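Local coordinates for 3-oxoacyl-[acyl-carrier-protein] synthase 3 (Micrococcus luteus NCTC 2665, PDB 4EWP), which probably catalyses the first condensation of fatty acid synthesis, joining an acetyl primer from acetyl-CoA to malonyl-ACP with loss of carbon dioxide, at residues A[31-36]-A[51-56]; A[301-306]-A[316-321]; A[20-25]-A[58-63]; A[92-95]-A[100-103]; A[270-275]-A[284-289]. All blocks are in the same frame, centred on the assembly; numbering follows the deposited sequence.

Contact 1 (A[31-36]-A[51-56]); sequences EDLIGP and VTRQRA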
# COMPACT_ATOMS: atom_id res chain seq x y z
N GLU A 31 -20.85 27.65 0.76
CA GLU A 31 -21.04 28.80 -0.12
C GLU A 31 -19.83 29.07 -1.02
O GLU A 31 -19.96 29.62 -2.11
CB GLU A 31 -21.37 30.04 0.71
CG GLU A 31 -21.99 31.19 -0.08
CD GLU A 31 -23.52 31.12 -0.18
OE1 GLU A 31 -24.13 30.21 0.43
OE2 GLU A 31 -24.10 31.98 -0.88
N ASP A 32 -18.66 28.67 -0.55
CA ASP A 32 -17.42 28.90 -1.29
C ASP A 32 -17.33 27.98 -2.50
O ASP A 32 -16.62 28.27 -3.46
CB ASP A 32 -16.20 28.67 -0.38
CG ASP A 32 -16.11 29.70 0.74
OD1 ASP A 32 -17.04 30.52 0.91
OD2 ASP A 32 -15.09 29.69 1.48
N LEU A 33 -18.07 26.87 -2.45
CA LEU A 33 -17.95 25.83 -3.48
C LEU A 33 -19.11 25.80 -4.47
O LEU A 33 -18.98 25.24 -5.57
CB LEU A 33 -17.83 24.46 -2.81
CG LEU A 33 -16.67 24.31 -1.84
CD1 LEU A 33 -16.60 22.87 -1.29
CD2 LEU A 33 -15.38 24.69 -2.53
N ILE A 34 -20.24 26.39 -4.10
CA ILE A 34 -21.47 26.20 -4.87
C ILE A 34 -21.46 26.81 -6.27
O ILE A 34 -22.24 26.40 -7.13
CB ILE A 34 -22.68 26.74 -4.11
CG1 ILE A 34 -22.43 28.19 -3.68
CG2 ILE A 34 -22.97 25.86 -2.91
CD1 ILE A 34 -23.64 28.86 -3.04
N GLY A 35 -20.58 27.79 -6.50
CA GLY A 35 -20.53 28.50 -7.77
C GLY A 35 -20.26 27.64 -9.00
O GLY A 35 -21.11 27.51 -9.86
N PRO A 36 -19.06 27.03 -9.07
CA PRO A 36 -18.64 26.21 -10.22
C PRO A 36 -19.48 24.94 -10.44
O PRO A 36 -19.43 24.37 -11.53
CB PRO A 36 -17.20 25.83 -9.86
CG PRO A 36 -16.77 26.83 -8.84
CD PRO A 36 -18.00 27.15 -8.06
N VAL A 51 -21.87 20.82 6.25
CA VAL A 51 -21.92 22.27 6.42
C VAL A 51 -20.57 22.86 6.07
O VAL A 51 -20.47 23.80 5.28
CB VAL A 51 -22.27 22.65 7.87
CG1 VAL A 51 -22.16 24.16 8.07
CG2 VAL A 51 -23.65 22.16 8.23
N THR A 52 -19.53 22.31 6.68
CA THR A 52 -18.17 22.70 6.36
C THR A 52 -17.34 21.44 6.12
O THR A 52 -17.70 20.35 6.60
CB THR A 52 -17.52 23.52 7.50
OG1 THR A 52 -17.37 22.69 8.67
CG2 THR A 52 -18.38 24.73 7.86
N ARG A 53 -16.25 21.59 5.38
CA ARG A 53 -15.26 20.53 5.27
C ARG A 53 -13.85 21.07 5.55
O ARG A 53 -13.54 22.23 5.24
CB ARG A 53 -15.32 19.82 3.91
CG ARG A 53 -14.75 20.61 2.73
CD ARG A 53 -15.72 21.66 2.22
NE ARG A 53 -16.95 21.07 1.69
CZ ARG A 53 -18.17 21.59 1.85
NH1 ARG A 53 -19.23 20.99 1.31
NH2 ARG A 53 -18.33 22.72 2.54
N GLN A 54 -13.03 20.23 6.17
CA GLN A 54 -11.63 20.54 6.41
C GLN A 54 -10.90 20.66 5.09
O GLN A 54 -10.96 19.76 4.25
CB GLN A 54 -11.00 19.44 7.27
CG GLN A 54 -11.55 19.45 8.68
CD GLN A 54 -11.36 18.16 9.44
OE1 GLN A 54 -11.91 17.99 10.53
NE2 GLN A 54 -10.59 17.23 8.87
N ARG A 55 -10.22 21.78 4.88
CA ARG A 55 -9.40 21.95 3.69
C ARG A 55 -7.98 22.35 4.10
O ARG A 55 -7.76 23.38 4.74
CB ARG A 55 -10.03 22.95 2.72
CG ARG A 55 -11.25 22.39 1.97
CD ARG A 55 -10.86 21.12 1.20
NE ARG A 55 -11.98 20.47 0.51
CZ ARG A 55 -12.52 20.90 -0.64
NH1 ARG A 55 -12.07 22.00 -1.23
NH2 ARG A 55 -13.53 20.23 -1.19
N ALA A 56 -7.02 21.50 3.73
CA ALA A 56 -5.63 21.69 4.12
C ALA A 56 -4.95 22.73 3.26
O ALA A 56 -5.28 22.89 2.08
CB ALA A 56 -4.87 20.36 4.02

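Contact 2 (A[301-306]-A[316-321]); sequences IADAGN and MHRLLE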
# COMPACT_ATOMS: atom_id res chain seq x y z
N ILE A 301 -19.00 14.08 9.82
CA ILE A 301 -19.06 14.58 8.44
C ILE A 301 -19.63 16.01 8.29
O ILE A 301 -19.23 16.74 7.38
CB ILE A 301 -19.87 13.62 7.53
CG1 ILE A 301 -19.53 13.86 6.06
CG2 ILE A 301 -21.36 13.79 7.77
CD1 ILE A 301 -20.50 13.20 5.11
N ALA A 302 -20.55 16.40 9.17
CA ALA A 302 -21.18 17.72 9.07
C ALA A 302 -20.18 18.88 9.12
O ALA A 302 -20.39 19.90 8.47
CB ALA A 302 -22.24 17.90 10.16
N ASP A 303 -19.11 18.71 9.90
CA ASP A 303 -18.12 19.77 10.08
C ASP A 303 -16.79 19.45 9.40
O ASP A 303 -16.02 20.36 9.10
CB ASP A 303 -17.86 20.04 11.56
CG ASP A 303 -19.14 20.29 12.33
OD1 ASP A 303 -19.72 21.37 12.16
OD2 ASP A 303 -19.57 19.39 13.09
N ALA A 304 -16.52 18.17 9.19
CA ALA A 304 -15.23 17.76 8.64
C ALA A 304 -15.30 17.45 7.15
O ALA A 304 -14.28 17.45 6.46
CB ALA A 304 -14.70 16.55 9.39
N GLY A 305 -16.51 17.17 6.66
CA GLY A 305 -16.67 16.63 5.32
C GLY A 305 -16.20 15.18 5.29
O GLY A 305 -15.90 14.61 6.34
N ASN A 306 -16.14 14.60 4.10
CA ASN A 306 -15.71 13.22 3.92
C ASN A 306 -14.19 13.17 3.74
O ASN A 306 -13.67 13.60 2.70
CB ASN A 306 -16.45 12.63 2.70
CG ASN A 306 -16.00 11.21 2.34
OD1 ASN A 306 -14.92 10.75 2.73
ND2 ASN A 306 -16.84 10.52 1.56
N MET A 316 -13.95 8.83 15.67
CA MET A 316 -13.76 8.14 16.94
C MET A 316 -13.17 9.11 17.96
O MET A 316 -13.60 9.16 19.12
CB MET A 316 -12.80 6.96 16.78
CG MET A 316 -12.61 6.17 18.05
SD MET A 316 -11.26 5.00 17.90
CE MET A 316 -11.91 3.90 16.63
N HIS A 317 -12.18 9.87 17.49
CA HIS A 317 -11.53 10.87 18.32
C HIS A 317 -12.54 11.90 18.83
O HIS A 317 -12.53 12.26 20.01
CB HIS A 317 -10.42 11.56 17.53
CG HIS A 317 -9.63 12.56 18.31
ND1 HIS A 317 -10.05 13.86 18.50
CD2 HIS A 317 -8.41 12.47 18.91
CE1 HIS A 317 -9.15 14.52 19.21
NE2 HIS A 317 -8.14 13.70 19.46
N ARG A 318 -13.42 12.36 17.95
CA ARG A 318 -14.43 13.32 18.36
C ARG A 318 -15.45 12.70 19.31
O ARG A 318 -15.89 13.34 20.25
CB ARG A 318 -15.15 13.92 17.15
CG ARG A 318 -16.24 14.92 17.53
CD ARG A 318 -16.85 15.55 16.30
NE ARG A 318 -17.88 16.53 16.63
CZ ARG A 318 -18.52 17.28 15.73
NH1 ARG A 318 -18.24 17.15 14.45
NH2 ARG A 318 -19.45 18.14 16.13
N LEU A 319 -15.81 11.44 19.08
CA LEU A 319 -16.75 10.76 19.95
C LEU A 319 -16.23 10.72 21.39
O LEU A 319 -16.99 10.95 22.34
CB LEU A 319 -16.98 9.33 19.46
CG LEU A 319 -18.44 8.97 19.22
CD1 LEU A 319 -19.15 10.12 18.51
CD2 LEU A 319 -18.57 7.69 18.41
N LEU A 320 -14.94 10.44 21.54
CA LEU A 320 -14.34 10.28 22.86
C LEU A 320 -14.17 11.60 23.59
O LEU A 320 -14.32 11.67 24.80
CB LEU A 320 -13.02 9.54 22.77
CG LEU A 320 -13.24 8.07 22.43
CD1 LEU A 320 -11.98 7.40 21.88
CD2 LEU A 320 -13.81 7.32 23.64
N GLU A 321 -13.85 12.66 22.85
CA GLU A 321 -13.78 13.96 23.48
C GLU A 321 -15.15 14.36 24.00
O GLU A 321 -15.29 14.76 25.15
CB GLU A 321 -13.22 15.01 22.53
CG GLU A 321 -11.71 15.13 22.60
CD GLU A 321 -11.21 16.44 22.03
OE1 GLU A 321 -12.06 17.21 21.52
OE2 GLU A 321 -9.99 16.69 22.10

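Contact 3 (A[20-25]-A[58-63]); sequences GAYRPA and AEETVP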
# COMPACT_ATOMS: atom_id res chain seq x y z
N GLY A 20 -5.45 9.42 17.70
CA GLY A 20 -4.91 10.75 17.49
C GLY A 20 -5.53 11.35 16.25
O GLY A 20 -6.04 10.64 15.40
N ALA A 21 -5.48 12.67 16.16
CA ALA A 21 -6.19 13.39 15.11
C ALA A 21 -5.40 14.60 14.63
O ALA A 21 -4.70 15.26 15.41
CB ALA A 21 -7.57 13.84 15.63
N TYR A 22 -5.50 14.89 13.34
CA TYR A 22 -5.08 16.18 12.83
C TYR A 22 -6.19 16.72 11.94
O TYR A 22 -6.62 16.05 10.98
CB TYR A 22 -3.76 16.08 12.04
CG TYR A 22 -3.21 17.43 11.63
CD1 TYR A 22 -3.72 18.11 10.52
CD2 TYR A 22 -2.19 18.03 12.35
CE1 TYR A 22 -3.23 19.36 10.14
CE2 TYR A 22 -1.69 19.27 11.98
CZ TYR A 22 -2.21 19.94 10.89
OH TYR A 22 -1.69 21.16 10.55
N ARG A 23 -6.65 17.92 12.26
CA ARG A 23 -7.72 18.58 11.53
C ARG A 23 -7.23 19.94 11.08
O ARG A 23 -6.92 20.79 11.90
CB ARG A 23 -8.93 18.79 12.43
CG ARG A 23 -9.66 17.51 12.81
CD ARG A 23 -10.92 17.85 13.58
NE ARG A 23 -11.49 16.67 14.23
CZ ARG A 23 -12.39 15.87 13.67
NH1 ARG A 23 -12.82 16.13 12.43
NH2 ARG A 23 -12.87 14.82 14.34
N PRO A 24 -7.15 20.15 9.75
CA PRO A 24 -6.83 21.48 9.22
C PRO A 24 -7.77 22.53 9.80
O PRO A 24 -8.95 22.25 10.01
CB PRO A 24 -7.08 21.31 7.72
CG PRO A 24 -6.76 19.84 7.48
CD PRO A 24 -7.30 19.13 8.69
N ALA A 25 -7.25 23.73 10.07
CA ALA A 25 -8.04 24.79 10.68
C ALA A 25 -9.01 25.43 9.71
O ALA A 25 -9.95 26.12 10.12
CB ALA A 25 -7.13 25.86 11.30
N ALA A 58 -1.26 24.28 1.58
CA ALA A 58 -0.12 23.68 0.88
C ALA A 58 0.91 23.05 1.81
O ALA A 58 1.47 22.00 1.48
CB ALA A 58 0.56 24.72 -0.01
N GLU A 59 1.15 23.68 2.96
CA GLU A 59 2.13 23.18 3.93
C GLU A 59 1.64 21.94 4.67
O GLU A 59 2.44 21.13 5.16
CB GLU A 59 2.49 24.26 4.97
CG GLU A 59 3.27 25.44 4.43
CD GLU A 59 2.43 26.36 3.55
OE1 GLU A 59 1.23 26.55 3.85
OE2 GLU A 59 2.98 26.90 2.56
N GLU A 60 0.32 21.80 4.77
CA GLU A 60 -0.28 20.67 5.47
C GLU A 60 -0.35 19.44 4.57
O GLU A 60 -1.43 19.06 4.09
CB GLU A 60 -1.66 21.03 5.99
CG GLU A 60 -1.62 21.99 7.15
CD GLU A 60 -2.99 22.44 7.56
OE1 GLU A 60 -3.73 22.96 6.69
OE2 GLU A 60 -3.33 22.26 8.75
N THR A 61 0.82 18.85 4.33
CA THR A 61 0.93 17.72 3.43
C THR A 61 0.45 16.45 4.12
O THR A 61 0.16 16.43 5.32
CB THR A 61 2.39 17.50 3.01
OG1 THR A 61 3.19 17.33 4.18
CG2 THR A 61 2.91 18.71 2.21
N VAL A 62 0.37 15.37 3.35
CA VAL A 62 0.07 14.08 3.95
C VAL A 62 1.03 13.74 5.11
O VAL A 62 0.59 13.36 6.20
CB VAL A 62 -0.01 12.98 2.86
CG1 VAL A 62 -0.05 11.57 3.47
CG2 VAL A 62 -1.24 13.23 1.97
N PRO A 63 2.35 13.87 4.90
CA PRO A 63 3.26 13.55 6.01
C PRO A 63 3.14 14.48 7.21
O PRO A 63 3.29 14.01 8.34
CB PRO A 63 4.66 13.68 5.37
CG PRO A 63 4.42 13.37 3.91
CD PRO A 63 3.06 14.00 3.61
O HOH W 1 -4.48 24.19 10.07

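Contact 4 (A[92-95]-A[100-103]); sequences VTFP and SAAA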
# COMPACT_ATOMS: atom_id res chain seq x y z
N VAL A 92 -4.19 7.65 -0.47
CA VAL A 92 -4.07 7.59 -1.93
C VAL A 92 -3.70 8.94 -2.51
O VAL A 92 -3.77 9.13 -3.72
CB VAL A 92 -5.40 7.14 -2.60
CG1 VAL A 92 -5.77 5.73 -2.17
CG2 VAL A 92 -6.54 8.13 -2.30
N THR A 93 -3.33 9.89 -1.66
CA THR A 93 -3.12 11.25 -2.17
C THR A 93 -1.68 11.75 -2.05
O THR A 93 -1.38 12.87 -2.44
CB THR A 93 -4.10 12.27 -1.53
OG1 THR A 93 -4.18 12.06 -0.11
CG2 THR A 93 -5.48 12.11 -2.10
N PHE A 94 -0.79 10.93 -1.50
CA PHE A 94 0.62 11.29 -1.44
C PHE A 94 1.15 11.29 -2.88
O PHE A 94 1.12 10.25 -3.55
CB PHE A 94 1.36 10.30 -0.55
CG PHE A 94 2.81 10.65 -0.28
CD1 PHE A 94 3.83 9.75 -0.59
CD2 PHE A 94 3.15 11.85 0.34
CE1 PHE A 94 5.16 10.04 -0.29
CE2 PHE A 94 4.48 12.15 0.63
CZ PHE A 94 5.48 11.25 0.32
N PRO A 95 1.61 12.45 -3.36
CA PRO A 95 1.96 12.70 -4.77
C PRO A 95 3.33 12.18 -5.19
O PRO A 95 4.06 12.86 -5.92
CB PRO A 95 1.96 14.22 -4.86
CG PRO A 95 2.33 14.67 -3.50
CD PRO A 95 1.71 13.67 -2.55
N SER A 100 7.42 5.66 -0.04
CA SER A 100 6.15 5.85 0.64
C SER A 100 6.17 7.06 1.58
O SER A 100 7.22 7.59 1.93
CB SER A 100 5.82 4.61 1.45
OG SER A 100 6.78 4.46 2.48
N ALA A 101 4.99 7.47 2.00
CA ALA A 101 4.83 8.53 2.98
C ALA A 101 5.19 7.96 4.35
O ALA A 101 5.75 8.66 5.21
CB ALA A 101 3.39 8.98 2.97
N ALA A 102 4.87 6.69 4.54
CA ALA A 102 5.07 6.01 5.80
C ALA A 102 6.52 6.12 6.25
O ALA A 102 6.80 6.25 7.45
CB ALA A 102 4.66 4.53 5.68
N ALA A 103 7.43 6.06 5.29
CA ALA A 103 8.85 6.07 5.62
C ALA A 103 9.25 7.43 6.16
O ALA A 103 10.06 7.51 7.08
CB ALA A 103 9.71 5.67 4.39

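Contact 5 (A[270-275]-A[284-289]); sequences AAFIPH and EFAKQL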
# COMPACT_ATOMS: atom_id res chain seq x y z
N ALA A 270 -21.44 0.59 22.30
CA ALA A 270 -21.50 1.94 22.85
C ALA A 270 -21.52 2.95 21.72
O ALA A 270 -21.97 4.08 21.89
CB ALA A 270 -20.32 2.21 23.76
N ALA A 271 -21.04 2.55 20.55
CA ALA A 271 -20.97 3.48 19.43
C ALA A 271 -20.96 2.77 18.08
O ALA A 271 -20.55 1.62 17.97
CB ALA A 271 -19.74 4.38 19.56
N PHE A 272 -21.42 3.50 17.07
CA PHE A 272 -21.40 3.04 15.69
C PHE A 272 -20.63 4.08 14.90
O PHE A 272 -21.04 5.24 14.82
CB PHE A 272 -22.82 2.87 15.15
CG PHE A 272 -22.88 2.61 13.67
CD1 PHE A 272 -22.04 1.68 13.08
CD2 PHE A 272 -23.78 3.31 12.87
CE1 PHE A 272 -22.09 1.43 11.71
CE2 PHE A 272 -23.84 3.08 11.50
CZ PHE A 272 -22.99 2.13 10.92
N ILE A 273 -19.49 3.69 14.34
CA ILE A 273 -18.65 4.65 13.66
C ILE A 273 -18.42 4.25 12.22
O ILE A 273 -17.38 3.68 11.88
CB ILE A 273 -17.29 4.81 14.36
CG1 ILE A 273 -17.49 4.91 15.88
CG2 ILE A 273 -16.58 6.05 13.82
CD1 ILE A 273 -16.22 4.83 16.68
N PRO A 274 -19.40 4.53 11.35
CA PRO A 274 -19.13 4.20 9.95
C PRO A 274 -18.24 5.27 9.34
O PRO A 274 -18.21 6.42 9.78
CB PRO A 274 -20.53 4.23 9.31
CG PRO A 274 -21.29 5.23 10.15
CD PRO A 274 -20.76 5.07 11.56
N HIS A 275 -17.49 4.87 8.32
CA HIS A 275 -16.85 5.83 7.45
C HIS A 275 -17.84 6.96 7.12
O HIS A 275 -19.01 6.70 6.80
CB HIS A 275 -16.45 5.08 6.19
CG HIS A 275 -16.23 5.97 5.01
ND1 HIS A 275 -15.34 7.02 5.02
CD2 HIS A 275 -16.78 5.96 3.78
CE1 HIS A 275 -15.35 7.61 3.85
NE2 HIS A 275 -16.23 6.99 3.07
N GLU A 284 -29.28 6.07 7.10
CA GLU A 284 -29.97 4.90 6.57
C GLU A 284 -29.29 3.63 7.09
O GLU A 284 -29.95 2.63 7.42
CB GLU A 284 -29.98 4.94 5.04
CG GLU A 284 -30.99 4.02 4.40
CD GLU A 284 -32.38 4.18 4.98
OE1 GLU A 284 -32.95 5.29 4.88
OE2 GLU A 284 -32.91 3.20 5.54
N PHE A 285 -27.96 3.70 7.17
CA PHE A 285 -27.13 2.64 7.73
C PHE A 285 -27.51 2.35 9.20
O PHE A 285 -27.83 1.21 9.57
CB PHE A 285 -25.67 3.08 7.62
CG PHE A 285 -24.69 1.95 7.53
CD1 PHE A 285 -23.46 2.15 6.92
CD2 PHE A 285 -24.98 0.71 8.07
CE1 PHE A 285 -22.54 1.12 6.84
CE2 PHE A 285 -24.06 -0.33 7.99
CZ PHE A 285 -22.84 -0.12 7.38
N ALA A 286 -27.49 3.38 10.03
CA ALA A 286 -27.87 3.24 11.43
C ALA A 286 -29.26 2.65 11.59
O ALA A 286 -29.50 1.83 12.47
CB ALA A 286 -27.78 4.61 12.14
N LYS A 287 -30.20 3.07 10.74
CA LYS A 287 -31.56 2.54 10.81
C LYS A 287 -31.56 1.05 10.49
O LYS A 287 -32.28 0.26 11.12
CB LYS A 287 -32.47 3.29 9.84
CG LYS A 287 -33.86 2.68 9.69
CD LYS A 287 -34.74 3.50 8.75
CE LYS A 287 -36.04 2.77 8.40
NZ LYS A 287 -36.99 3.61 7.61
N GLN A 288 -30.75 0.65 9.52
CA GLN A 288 -30.78 -0.73 9.05
C GLN A 288 -30.23 -1.69 10.14
O GLN A 288 -30.67 -2.84 10.28
CB GLN A 288 -30.00 -0.83 7.73
CG GLN A 288 -30.21 -2.13 6.97
CD GLN A 288 -31.64 -2.33 6.49
OE1 GLN A 288 -32.42 -1.37 6.39
NE2 GLN A 288 -31.99 -3.58 6.19
N LEU A 289 -29.29 -1.18 10.94
CA LEU A 289 -28.69 -1.97 12.02
C LEU A 289 -29.56 -2.08 13.26
O LEU A 289 -29.16 -2.73 14.23
CB LEU A 289 -27.34 -1.40 12.40
CG LEU A 289 -26.28 -1.54 11.31
CD1 LEU A 289 -24.92 -1.07 11.82
CD2 LEU A 289 -26.22 -2.98 10.85

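Contact 1 (A[31-36]-A[51-56])
Arg53, in the short strand 52-54, offers one face of its guanidinium group to Leu33, whose CD1 lies 3.5 Å from Arg53 NE. The methyl sits above the plane but toward its rim, nearer NE and CZ than the outer nitrogens, and the two side chains arrive from opposite directions. Turns at chi2 (-79°) and chi3 (-64°) bend the arginine chain and bring its flat head against the leucine. The nitrogens are engaged as well: NH2 donates to the backbone O of Val28, and NH1 reaches Phe166 O and Asn30 OD1, bonds that should hold the plane on which the methyl rests. Two residues on, Arg55 adds a looser touch, its NH2 lying 4.1 Å from the same Leu33 CD1, while its NE is held by Leu168 O. Arg53 CD lies over one face of the Arg55 guanidinium, toward its rim. This apolar packing adjoins the predicted active site, the Arg53 side chain being about 7 Å from that of Asn306. Strand 52-54 pairs antiparallel with strand 27-29, which leads into the short helix 30-33 carrying Leu33; Ile44 of helix 41-48 packs on Arg53, and backbone bonds link Val51 and Thr52 to Ala302 of helix 301-304.

Contact 2 (A[301-306]-A[316-321])
Asp303 and Arg318 form a salt bridge at the surface, in which a single carboxylate oxygen takes both terminal nitrogens of the guanidinium. Arg318 NH1 donates to Asp303 OD2 at 2.9 Å with an N-H...O angle of 155°, whereas NH2 reaches the same Asp303 OD2 over 3.3 Å along a more bent path. OD2 lies near the guanidinium plane, gripped end-on by NH1 and NH2, and is approached on its anti side; the carboxylate itself is turned 45° from that plane. Arg318 spans the gap because its chain is fully extended from CG to NE, which carries the charged head away from helix 311-322. Farther out, Arg318 NE forms a salt bridge with Glu322 one turn along its own helix, and NH1 has another with Asp300, just ahead of helix 301-304. A methionine in place of Arg318 would probably leave Asp303, Asp300 and Glu322 as a cluster of acids without their shared positive partner. The bridge thus ties helix 301-304, which gives way to Gly305 with positive phi, to helix 311-322. Helix 301-304 also packs on Met279 of helix 279-288, and helix 311-322 lies against strands 13-22 and 269-274.

Contact 3 (A[20-25]-A[58-63])
Tyr22 and Glu60 meet through a short hydrogen bond, the tyrosine OH donating to Glu60 OE2 at 2.7 Å. The acceptor uses its anti lone pair, the one directed away from OE1, and lies near the plane of the phenol ring at its edge. Ring and carboxylate planes stand 73° apart. With CG opposite its backbone N (chi1 -174°), Tyr22 sends its hydroxyl out from strand 13-22, and the extended Glu60 chain comes across it at about a right angle. A second hydrogen-bonding route runs through solvent: one water donates to Glu60 OE2 at 2.6 Å and accepts from Ala25 N at 2.8 Å. OE2 therefore receives two bonds, while OE1 accepts from the backbone N of Thr57, a division that should hold the carboxylate in its rotation. Van der Waals contact is more modest. Pro24 lies alongside the acid, its CA 3.6 Å from Glu60 OE2 and its CB 3.9 Å from Glu60 OE1. Glu60 is itself the centre of an inverse gamma turn, and Thr61 after it is the N-cap of helix 62-76, with OG1 accepting from Val64 N. This is a turn and capped helix start fastened by one carboxylate to the exit of an edge strand in the N-terminal five-stranded sheet of this thiolase-like fold.

Contact 4 (A[92-95]-A[100-103])
The backbones of Phe94 and Ala101 come closest here, CA to CA 6.7 Å, as the loop after strand 86-90 runs past the first turn of helix 101-108. Phe94 carries the contact with its ring. With CG opposite the backbone N (chi1 -173°), the ring extends toward the helix start and presents a face to Ala101. The methyl of Ala101 sits almost centrally over that face, its CB 3.6 Å from the ring centroid and 10° off the normal, a well-formed CH-pi contact. Ala101 CA also lies over this face, and Phe94 CE1 comes within 3.4 Å of Ala101 N, so the ring covers backbone as well as methyl. The neighbouring carbonyl carbon of Ser100 approaches obliquely, 3.7 Å from Phe94 CE1. Ser100 turns its side chain the other way, into the helix: as N-cap its OG accepts from Ala103 N at 3.3 Å. Asp118 takes the two preceding amides, those of Ala101 and Ala102, so the first turn of the helix is satisfied by one serine and one carboxylate. Pro63 of helix 62-76 also touches Phe94, and Trp197 of the second subunit packs on it while donating through NE1 to Ser100 O, which places this helix start at the dimer interface. A serine at Phe94 would probably uncover the Ala101 methyl and remove the ring that Trp197 of the second subunit packs against. Chemically, the contact divides its labour: dispersion and CH-pi packing join the loop to the helix, while hydrogen bonds secure the polar groups of the helix start.

Contact 5 (A[270-275]-A[284-289])
Phe272 of strand 269-274 directs its side chain into the face of helix 279-288, where it meets three residues of the segment 284-289. The edge of its ring points at the face of Phe285 in a T-shaped pair, with centroids 5.1 Å apart and planes at 70°. Phe272 CZ stands over the centre of the Phe285 ring, 3.8 Å from Phe285 CD2. Leu289 lies over one face of Phe272, its CD1 4.0 Å from the ring centroid in a CH-pi contact displaced toward the rim. On the opposite face Pro274 CD sits centrally, so the phenylalanine is sandwiched between a leucine methyl and a proline ring. The backbone N of Ala286 approaches the ring obliquely, 3.9 Å from Phe272 CE2. Two residues farther along the same side of the strand, Pro274 adds its CB, 4.3 Å from Phe285 CD1. The strand then runs into His275, a predicted active-site residue whose ND1 is hydrogen-bonded to Ser311 OG. The packing joins strand and helix of the beta-alpha-beta unit 269-274, 279-288, 296-297: the axes of strand 271-274 and helix 284-288 approach to 10.3 Å, their directions 137° apart, Leu332 and Ile334 of strand 330-337 extend the apolar layer, and helix 311-322 packs against Ala271 and Ile273.

Overall arrangement
From the N terminus, contact 3 closes the first long loop, bringing the start of helix 62-76 back to the end of strand 13-22. Contact 1 is nested inside that loop, and the two touch where Gln54 meets Arg23. Contact 4 follows in series as a short closure at the start of helix 101-108, joined to contact 3 by Pro63 against Phe94. Much later, contact 5 packs the last turns of helix 279-288 back on strand 269-274, and contact 2 comes after it. Contact 2, within the C-terminal part, touches contact 1 through Asp303 and Thr52, contact 3 through His317 and Ala21, and contact 5 where Asn306 adjoins His275, two predicted active-site residues.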